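Local coordinates for YaeO (Vibrio cholerae serotype O1, PDB 6JIE), which inhibits Rho-dependent transcription termination by dissociating the Rho hexamer, and is a structural homologue of the RNA chaperone Hfq, at residues D8-A13 against D61-M66; P19-M24 against S65-S70; V33-Q38 against C46-G51. All coordinates share one frame; numbering follows the deposited sequence.

Interaction 1. Residues D8-A13 against D61-M66. With MG (magnesium ion), chain C.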
loop_
_atom_site.group_PDB
_atom_site.type_symbol
_atom_site.label_atom_id
_atom_site.label_comp_id
_atom_site.label_asym_id
_atom_site.label_seq_id
_atom_site.Cartn_x
_atom_site.Cartn_y
_atom_site.Cartn_z
ATOM N N ASP A 8 -2.560 16.437 12.535
ATOM C CA ASP A 8 -3.058 15.107 12.880
ATOM C C ASP A 8 -2.469 14.142 11.859
ATOM O O ASP A 8 -3.000 13.982 10.759
ATOM C CB ASP A 8 -4.583 15.080 12.875
ATOM C CG ASP A 8 -5.151 13.774 13.400
ATOM O OD1 ASP A 8 -6.268 13.791 13.960
ATOM O OD2 ASP A 8 -4.480 12.732 13.254
ATOM N N TYR A 9 -1.370 13.484 12.224
ATOM C CA TYR A 9 -0.690 12.626 11.254
ATOM C C TYR A 9 -1.471 11.350 10.960
ATOM O O TYR A 9 -1.334 10.774 9.871
ATOM C CB TYR A 9 0.720 12.299 11.752
ATOM C CG TYR A 9 1.667 13.465 11.603
ATOM C CD1 TYR A 9 2.084 13.887 10.345
ATOM C CD2 TYR A 9 2.135 14.154 12.711
ATOM C CE1 TYR A 9 2.943 14.949 10.201
ATOM C CE2 TYR A 9 2.999 15.221 12.574
ATOM C CZ TYR A 9 3.398 15.616 11.316
ATOM O OH TYR A 9 4.256 16.681 11.166
ATOM N N ILE A 10 -2.290 10.895 11.904
ATOM C CA ILE A 10 -3.199 9.782 11.634
ATOM C C ILE A 10 -4.184 10.164 10.542
ATOM O O ILE A 10 -4.390 9.424 9.572
ATOM C CB ILE A 10 -3.933 9.368 12.922
ATOM C CG1 ILE A 10 -2.922 8.902 13.966
ATOM C CG2 ILE A 10 -4.954 8.277 12.625
ATOM C CD1 ILE A 10 -2.125 7.714 13.530
ATOM N N GLU A 11 -4.807 11.338 10.688
ATOM C CA GLU A 11 -5.742 11.824 9.683
ATOM C C GLU A 11 -5.058 11.983 8.332
ATOM O O GLU A 11 -5.609 11.593 7.297
ATOM C CB GLU A 11 -6.337 13.152 10.145
ATOM C CG GLU A 11 -7.175 13.874 9.098
ATOM C CD GLU A 11 -7.799 15.153 9.622
ATOM O OE1 GLU A 11 -7.053 16.076 10.031
ATOM O OE2 GLU A 11 -9.047 15.240 9.632
ATOM N N LEU A 12 -3.841 12.530 8.328
ATOM C CA LEU A 12 -3.121 12.736 7.078
ATOM C C LEU A 12 -2.752 11.417 6.409
ATOM O O LEU A 12 -2.858 11.297 5.184
ATOM C CB LEU A 12 -1.882 13.596 7.330
ATOM C CG LEU A 12 -0.964 13.900 6.154
ATOM C CD1 LEU A 12 -0.390 15.287 6.334
ATOM C CD2 LEU A 12 0.167 12.889 6.062
ATOM N N ALA A 13 -2.311 10.417 7.183
ATOM C CA ALA A 13 -2.026 9.103 6.611
ATOM C C ALA A 13 -3.257 8.507 5.942
ATOM O O ALA A 13 -3.161 7.899 4.872
ATOM C CB ALA A 13 -1.509 8.146 7.689
ATOM N N ASP A 61 -5.829 5.406 20.766
ATOM C CA ASP A 61 -5.273 5.536 22.114
ATOM C C ASP A 61 -4.246 4.460 22.422
ATOM O O ASP A 61 -3.500 4.594 23.398
ATOM C CB ASP A 61 -6.360 5.451 23.198
ATOM C CG ASP A 61 -7.299 6.636 23.197
ATOM O OD1 ASP A 61 -8.473 6.445 23.594
ATOM O OD2 ASP A 61 -6.879 7.745 22.804
ATOM N N GLN A 62 -4.222 3.376 21.652
ATOM C CA GLN A 62 -3.292 2.282 21.881
ATOM C C GLN A 62 -2.108 2.311 20.929
ATOM O O GLN A 62 -1.296 1.386 20.944
ATOM C CB GLN A 62 -4.023 0.946 21.779
ATOM C CG GLN A 62 -5.037 0.759 22.888
ATOM C CD GLN A 62 -4.376 0.769 24.251
ATOM O OE1 GLN A 62 -3.265 0.262 24.416
ATOM N NE2 GLN A 62 -5.040 1.371 25.229
ATOM N N LEU A 63 -1.975 3.351 20.112
ATOM C CA LEU A 63 -0.844 3.422 19.193
ATOM C C LEU A 63 0.403 3.879 19.936
ATOM O O LEU A 63 0.357 4.837 20.717
ATOM C CB LEU A 63 -1.134 4.379 18.043
ATOM C CG LEU A 63 -2.174 3.883 17.052
ATOM C CD1 LEU A 63 -2.586 5.050 16.187
ATOM C CD2 LEU A 63 -1.581 2.767 16.222
ATOM N N SER A 64 1.515 3.190 19.695
ATOM C CA SER A 64 2.820 3.632 20.170
ATOM C C SER A 64 3.588 4.402 19.106
ATOM O O SER A 64 4.228 5.411 19.415
ATOM C CB SER A 64 3.659 2.439 20.635
ATOM O OG SER A 64 4.927 2.869 21.108
ATOM N N SER A 65 3.536 3.958 17.854
ATOM C CA SER A 65 4.246 4.661 16.795
ATOM C C SER A 65 3.599 4.340 15.457
ATOM O O SER A 65 2.925 3.317 15.296
ATOM C CB SER A 65 5.736 4.291 16.771
ATOM O OG SER A 65 5.928 2.906 16.508
ATOM N N MET A 66 3.787 5.256 14.507
ATOM C CA MET A 66 3.393 5.059 13.116
ATOM C C MET A 66 4.606 5.353 12.247
ATOM O O MET A 66 5.216 6.421 12.373
ATOM C CB MET A 66 2.221 5.975 12.716
ATOM C CG MET A 66 1.940 5.988 11.220
ATOM S SD MET A 66 0.413 6.886 10.860
ATOM C CE MET A 66 0.948 8.548 11.273
HETATM MG MG MG C . -9.298 4.793 24.820
HETATM O O HOH W 1 -9.484 3.448 23.006
HETATM O O HOH W 2 -7.774 3.616 25.700
#
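Met-66 reaches across from strand 63-68 and touches three residues of helix 9-15. Its sulfur SD packs on Ile-10 CD1 at 3.8 Å. Met-66 SD also meets the methyl CB of Ala-13, 3.9 Å away. The side chain runs straight out as far as SD and then bends (chi3 69°), which lays the end methyl on the first turn of the helix. There Met-66 CE lies 3.5 Å from Tyr-9 O, an oxygen that also accepts the helix bond from Ala-13 N. Tyr-9 CB packs against this methyl, while its ring leads away. Ile-10 and Leu-63 meet tip to tip, with 3.8 Å between their CD1 atoms. This is the buried part of the contact. It packs the N-terminal helix on the antiparallel sheet, an arrangement consistent with the Sm-like fold of Hfq. Phe-80 covers both Ile-10 and Leu-63, and Phe-75 touches Met-66.

The outer ends of both segments are polar and exposed. Asp-8 is the N-cap of the helix. Its OD2 accepts from Glu-11 N at 2.9 Å in a nearly straight bond (170°), met from above the carboxylate plane. At the far end of the other segment, Asp-61 OD1 binds a magnesium ion at 2.2 Å. Two waters join it on the metal, and Lys-25 NZ bonds to Asp-61 O.

Interaction 2. Residues P19-M24 against S65-S70; sequences PVKLTM and SMEALS
Lys-21 and Glu-67 form a hydrogen-bonded pair between antiparallel strands. Each backbone N gives a bond to the other residue's O; Lys-21 N to Glu-67 O is 2.8 Å and lies in the carbonyl plane. Their side chains cross on the partly exposed face. Lys-21 NZ and Glu-67 OE1 are 3.5 Å apart, a salt bridge with only a weak hydrogen bond. Thr-23 and Ser-65 make the next hydrogen-bonded pair.

On the buried face, Leu-22 and Met-66 lie side by side and point the same way. Leu-22 CD2 is 3.7 Å from Met-66 CG. Val-20 CG1 meets Met-66 CG at 3.9 Å. At the end of the pairing, Leu-69 N bonds to Pro-19 O at 2.9 Å, from 40° above the carbonyl plane. Leu-69 CD1 then folds back over the backbone of Val-20.

These strands are the middle two of a four-stranded antiparallel sheet. Strand 29-31 flanks one and strand 77-79 the other. At one end Ser-64 and Ser-65 both face Thr-23, a classic beta bulge.

Two waters bridge the strands. Water 4 donates to Lys-21 O and also bonds to Thr-23 OG1 and Ser-65 OG. The Ser-65 hydroxyl sits between its own N and carbonyl carbon (chi1 62°), which lets it reach this water. Water 3 donates to Pro-19 O and bonds to Ser-70 OG at 2.8 Å. Beyond them, Glu-11 of the second subunit packs on Pro-19 and Ser-70, and Leu-15 of that subunit packs on Leu-69.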
loop_
_atom_site.group_PDB
_atom_site.type_symbol
_atom_site.label_atom_id
_atom_site.label_comp_id
_atom_site.label_asym_id
_atom_site.label_seq_id
_atom_site.Cartn_x
_atom_site.Cartn_y
_atom_site.Cartn_z
ATOM N N PRO A 19 0.964 3.916 2.970
ATOM C CA PRO A 19 1.408 2.654 3.571
ATOM C C PRO A 19 2.147 2.937 4.869
ATOM O O PRO A 19 3.079 3.744 4.893
ATOM C CB PRO A 19 2.341 2.066 2.511
ATOM C CG PRO A 19 2.881 3.270 1.784
ATOM C CD PRO A 19 1.739 4.267 1.772
ATOM N N VAL A 20 1.723 2.277 5.952
ATOM C CA VAL A 20 2.285 2.541 7.273
ATOM C C VAL A 20 2.465 1.253 8.057
ATOM O O VAL A 20 1.763 0.264 7.845
ATOM C CB VAL A 20 1.430 3.514 8.114
ATOM C CG1 VAL A 20 1.417 4.909 7.464
ATOM C CG2 VAL A 20 0.022 3.001 8.300
ATOM N N LYS A 21 3.430 1.296 8.969
ATOM C CA LYS A 21 3.653 0.283 9.990
ATOM C C LYS A 21 3.215 0.877 11.321
ATOM O O LYS A 21 3.754 1.906 11.760
ATOM C CB LYS A 21 5.124 -0.134 10.029
ATOM C CG LYS A 21 5.504 -1.004 11.232
ATOM C CD LYS A 21 7.024 -1.151 11.284
ATOM C CE LYS A 21 7.522 -1.698 12.606
ATOM N NZ LYS A 21 9.010 -1.528 12.713
ATOM N N LEU A 22 2.262 0.223 11.973
ATOM C CA LEU A 22 1.749 0.688 13.254
ATOM C C LEU A 22 2.240 -0.236 14.352
ATOM O O LEU A 22 2.136 -1.461 14.233
ATOM C CB LEU A 22 0.223 0.724 13.269
ATOM C CG LEU A 22 -0.435 1.517 12.147
ATOM C CD1 LEU A 22 -1.929 1.489 12.381
ATOM C CD2 LEU A 22 0.074 2.929 12.126
ATOM N N THR A 23 2.789 0.346 15.406
ATOM C CA THR A 23 3.188 -0.412 16.581
ATOM C C THR A 23 2.292 -0.008 17.743
ATOM O O THR A 23 2.153 1.183 18.032
ATOM C CB THR A 23 4.661 -0.169 16.926
ATOM O OG1 THR A 23 5.485 -0.410 15.773
ATOM C CG2 THR A 23 5.100 -1.115 18.042
ATOM N N MET A 24 1.694 -0.998 18.400
ATOM C CA MET A 24 0.792 -0.749 19.512
ATOM C C MET A 24 1.560 -0.722 20.822
ATOM O O MET A 24 2.716 -1.153 20.906
ATOM C CB MET A 24 -0.302 -1.823 19.585
ATOM C CG MET A 24 -0.987 -2.130 18.246
ATOM S SD MET A 24 -1.700 -0.724 17.364
ATOM C CE MET A 24 -3.056 -0.302 18.458
ATOM N N SER A 65 3.536 3.958 17.854
ATOM C CA SER A 65 4.246 4.661 16.795
ATOM C C SER A 65 3.599 4.340 15.457
ATOM O O SER A 65 2.925 3.317 15.296
ATOM C CB SER A 65 5.736 4.291 16.771
ATOM O OG SER A 65 5.928 2.906 16.508
ATOM N N MET A 66 3.787 5.256 14.507
ATOM C CA MET A 66 3.393 5.059 13.116
ATOM C C MET A 66 4.606 5.353 12.247
ATOM O O MET A 66 5.216 6.421 12.373
ATOM C CB MET A 66 2.221 5.975 12.716
ATOM C CG MET A 66 1.940 5.988 11.220
ATOM S SD MET A 66 0.413 6.886 10.860
ATOM C CE MET A 66 0.948 8.548 11.273
ATOM N N GLU A 67 4.966 4.405 11.384
ATOM C CA GLU A 67 6.151 4.509 10.539
ATOM C C GLU A 67 5.736 4.494 9.073
ATOM O O GLU A 67 4.964 3.632 8.650
ATOM C CB GLU A 67 7.121 3.355 10.830
ATOM C CG GLU A 67 8.316 3.267 9.890
ATOM C CD GLU A 67 9.287 2.184 10.293
ATOM O OE1 GLU A 67 9.164 1.668 11.412
ATOM O OE2 GLU A 67 10.192 1.862 9.504
ATOM N N ALA A 68 6.245 5.454 8.300
ATOM C CA ALA A 68 6.011 5.462 6.861
ATOM C C ALA A 68 6.689 4.277 6.184
ATOM O O ALA A 68 7.863 3.985 6.444
ATOM C CB ALA A 68 6.530 6.764 6.259
ATOM N N LEU A 69 5.959 3.597 5.296
ATOM C CA LEU A 69 6.543 2.557 4.459
ATOM C C LEU A 69 6.780 3.031 3.027
ATOM O O LEU A 69 7.095 2.216 2.152
ATOM C CB LEU A 69 5.663 1.301 4.454
ATOM C CG LEU A 69 5.479 0.654 5.828
ATOM C CD1 LEU A 69 4.560 -0.554 5.739
ATOM C CD2 LEU A 69 6.831 0.280 6.438
ATOM N N SER A 70 6.639 4.320 2.767
ATOM C CA SER A 70 6.990 4.877 1.471
ATOM C C SER A 70 7.689 6.205 1.681
ATOM O O SER A 70 7.634 6.800 2.763
ATOM C CB SER A 70 5.758 5.089 0.582
ATOM O OG SER A 70 4.867 5.994 1.217
HETATM O O HOH W 3 4.199 6.184 3.897
HETATM O O HOH W 4 5.536 1.600 14.002
#

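Interaction 3. Residues V33-Q38 against C46-G51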
loop_
_atom_site.group_PDB
_atom_site.type_symbol
_atom_site.label_atom_id
_atom_site.label_comp_id
_atom_site.label_asym_id
_atom_site.label_seq_id
_atom_site.Cartn_x
_atom_site.Cartn_y
_atom_site.Cartn_z
ATOM N N VAL A 33 -2.192 -0.329 4.588
ATOM C CA VAL A 33 -2.559 0.960 4.025
ATOM C C VAL A 33 -3.533 1.644 4.973
ATOM O O VAL A 33 -4.551 1.055 5.368
ATOM C CB VAL A 33 -3.166 0.795 2.623
ATOM C CG1 VAL A 33 -3.597 2.160 2.054
ATOM C CG2 VAL A 33 -2.161 0.089 1.714
ATOM N N ALA A 34 -3.214 2.877 5.354
ATOM C CA ALA A 34 -4.094 3.659 6.217
ATOM C C ALA A 34 -5.367 4.015 5.464
ATOM O O ALA A 34 -5.321 4.753 4.477
ATOM C CB ALA A 34 -3.383 4.928 6.677
ATOM N N ALA A 35 -6.502 3.497 5.926
ATOM C CA ALA A 35 -7.750 3.592 5.182
ATOM C C ALA A 35 -8.633 4.737 5.652
ATOM O O ALA A 35 -9.068 5.561 4.839
ATOM C CB ALA A 35 -8.512 2.267 5.280
ATOM N N ASP A 36 -8.917 4.801 6.948
ATOM C CA ASP A 36 -9.871 5.778 7.445
ATOM C C ASP A 36 -9.771 5.802 8.960
ATOM O O ASP A 36 -9.187 4.906 9.583
ATOM C CB ASP A 36 -11.299 5.443 6.995
ATOM C CG ASP A 36 -12.229 6.649 7.027
ATOM O OD1 ASP A 36 -11.804 7.747 7.450
ATOM O OD2 ASP A 36 -13.397 6.497 6.622
ATOM N N THR A 37 -10.317 6.856 9.541
ATOM C CA THR A 37 -10.539 6.903 10.974
ATOM C C THR A 37 -12.021 6.669 11.215
ATOM O O THR A 37 -12.870 7.196 10.491
ATOM C CB THR A 37 -10.101 8.241 11.567
ATOM O OG1 THR A 37 -10.676 9.303 10.799
ATOM C CG2 THR A 37 -8.581 8.371 11.531
ATOM N N GLN A 38 -12.333 5.830 12.194
ATOM C CA GLN A 38 -13.727 5.576 12.519
ATOM C C GLN A 38 -13.767 5.041 13.936
ATOM O O GLN A 38 -12.737 4.676 14.503
ATOM C CB GLN A 38 -14.361 4.586 11.534
ATOM C CG GLN A 38 -13.715 3.216 11.569
ATOM C CD GLN A 38 -14.275 2.267 10.520
ATOM O OE1 GLN A 38 -15.195 1.495 10.791
ATOM N NE2 GLN A 38 -13.712 2.313 9.325
ATOM N N CYS A 46 -10.601 4.761 16.214
ATOM C CA CYS A 46 -9.704 3.797 15.592
ATOM C C CYS A 46 -9.184 4.341 14.273
ATOM O O CYS A 46 -9.794 5.207 13.639
ATOM C CB CYS A 46 -10.406 2.460 15.332
ATOM S SG CYS A 46 -10.811 1.570 16.846
ATOM N N ILE A 47 -8.042 3.810 13.857
ATOM C CA ILE A 47 -7.625 3.883 12.462
ATOM C C ILE A 47 -7.947 2.543 11.813
ATOM O O ILE A 47 -7.679 1.485 12.389
ATOM C CB ILE A 47 -6.132 4.225 12.336
ATOM C CG1 ILE A 47 -5.690 4.115 10.861
ATOM C CG2 ILE A 47 -5.312 3.331 13.228
ATOM C CD1 ILE A 47 -4.256 4.507 10.621
ATOM N N ALA A 48 -8.559 2.584 10.631
ATOM C CA ALA A 48 -8.792 1.379 9.853
ATOM C C ALA A 48 -7.552 1.137 9.006
ATOM O O ALA A 48 -7.180 1.990 8.201
ATOM C CB ALA A 48 -10.030 1.516 8.968
ATOM N N LEU A 49 -6.902 0.002 9.220
ATOM C CA LEU A 49 -5.653 -0.327 8.545
ATOM C C LEU A 49 -5.905 -1.547 7.677
ATOM O O LEU A 49 -6.216 -2.624 8.193
ATOM C CB LEU A 49 -4.528 -0.595 9.548
ATOM C CG LEU A 49 -3.160 -0.886 8.931
ATOM C CD1 LEU A 49 -2.580 0.387 8.347
ATOM C CD2 LEU A 49 -2.235 -1.460 9.983
ATOM N N ARG A 50 -5.768 -1.383 6.365
ATOM C CA ARG A 50 -5.987 -2.493 5.434
ATOM C C ARG A 50 -4.679 -3.254 5.295
ATOM O O ARG A 50 -3.747 -2.800 4.632
ATOM C CB ARG A 50 -6.487 -1.980 4.089
ATOM C CG ARG A 50 -7.801 -1.245 4.166
ATOM C CD ARG A 50 -8.541 -1.264 2.832
ATOM N NE ARG A 50 -9.555 -0.215 2.778
ATOM C CZ ARG A 50 -10.751 -0.301 3.345
ATOM N NH1 ARG A 50 -11.097 -1.396 4.012
ATOM N NH2 ARG A 50 -11.600 0.712 3.246
ATOM N N GLY A 51 -4.598 -4.415 5.938
ATOM C CA GLY A 51 -3.425 -5.252 5.854
ATOM C C GLY A 51 -3.468 -6.203 4.673
ATOM O O GLY A 51 -4.364 -6.162 3.824
#
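Ala-35 and Asp-36 both face Ala-48, so strand 33-39 carries a classic beta bulge here. The single residue Ala-48 is gripped by both. Ala-35 N bonds to Ala-48 O at 2.8 Å, and Ala-48 N bonds to Asp-36 O at 2.6 Å. Both donors lie nearly along the C=O axis of the oxygen they reach. At the bulge the Ala-35 methyl lies close, with CB 3.2 Å from Ala-48 O. Next to the bulge, Asp-36 OD1 accepts a bent bond (130°) from Thr-37 N, met from above the carboxylate plane.

Regular antiparallel pairing resumes on either side. Val-33 and Arg-50 exchange two backbone bonds. Gln-38 and Cys-46 do the same, though the bond from Cys-46 N to Gln-38 O is bent (137°). The Gln-38 side chain is extended beyond CG and lies on the same face as Ala-48, with Gln-38 NE2 3.8 Å from Ala-48 CB.

Ala-34, Ile-47 and Leu-49 lie on the buried part of one face of this beta hairpin. There Ala-34 CB meets Ile-47 CD1 at 4.1 Å, and Leu-49 CD1 rests 3.6 Å from Val-33 O. Helix 9-15 covers Ala-34 and Ile-47. Val-20 and Leu-22 of strand 19-24 close over Leu-49.

The other face holds Arg-50. Its chain is extended from CG to NE and passes alongside Ala-35, whose CB lies over one face of the guanidinium, 3.7 Å from Arg-50 NE. Arg-50 NE is hydrogen-bonded to Tyr-7 OH of the second subunit. A methyl on one face and a bond at NE should limit how the guanidinium turns. The two strands together thus meet Tyr-7 of the second subunit: Val-33 and Ala-35 offer apolar surface, and Arg-50 NE the hydrogen bond.

Near the N terminus, helix 9-15, the first partner of interaction 1, is followed by strand 19-24, the first partner of interaction 2. Interaction 3 then closes a short hairpin loop between 33-38 and 46-51. It is nested inside the longer loops closed by the other two. Interactions 1 and 2 overlap along the chain, since both return to strand 63-68 and share Ser-65 and Met-66. The helix and strand 19-24 are thus tied to one strand of the four-stranded sheet. The hairpin of the three-stranded sheet meets both: Ala-34 and Thr-37 touch the helix, and the hairpin packs on strand 19-24. Interactions 2 and 3 also touch the second subunit.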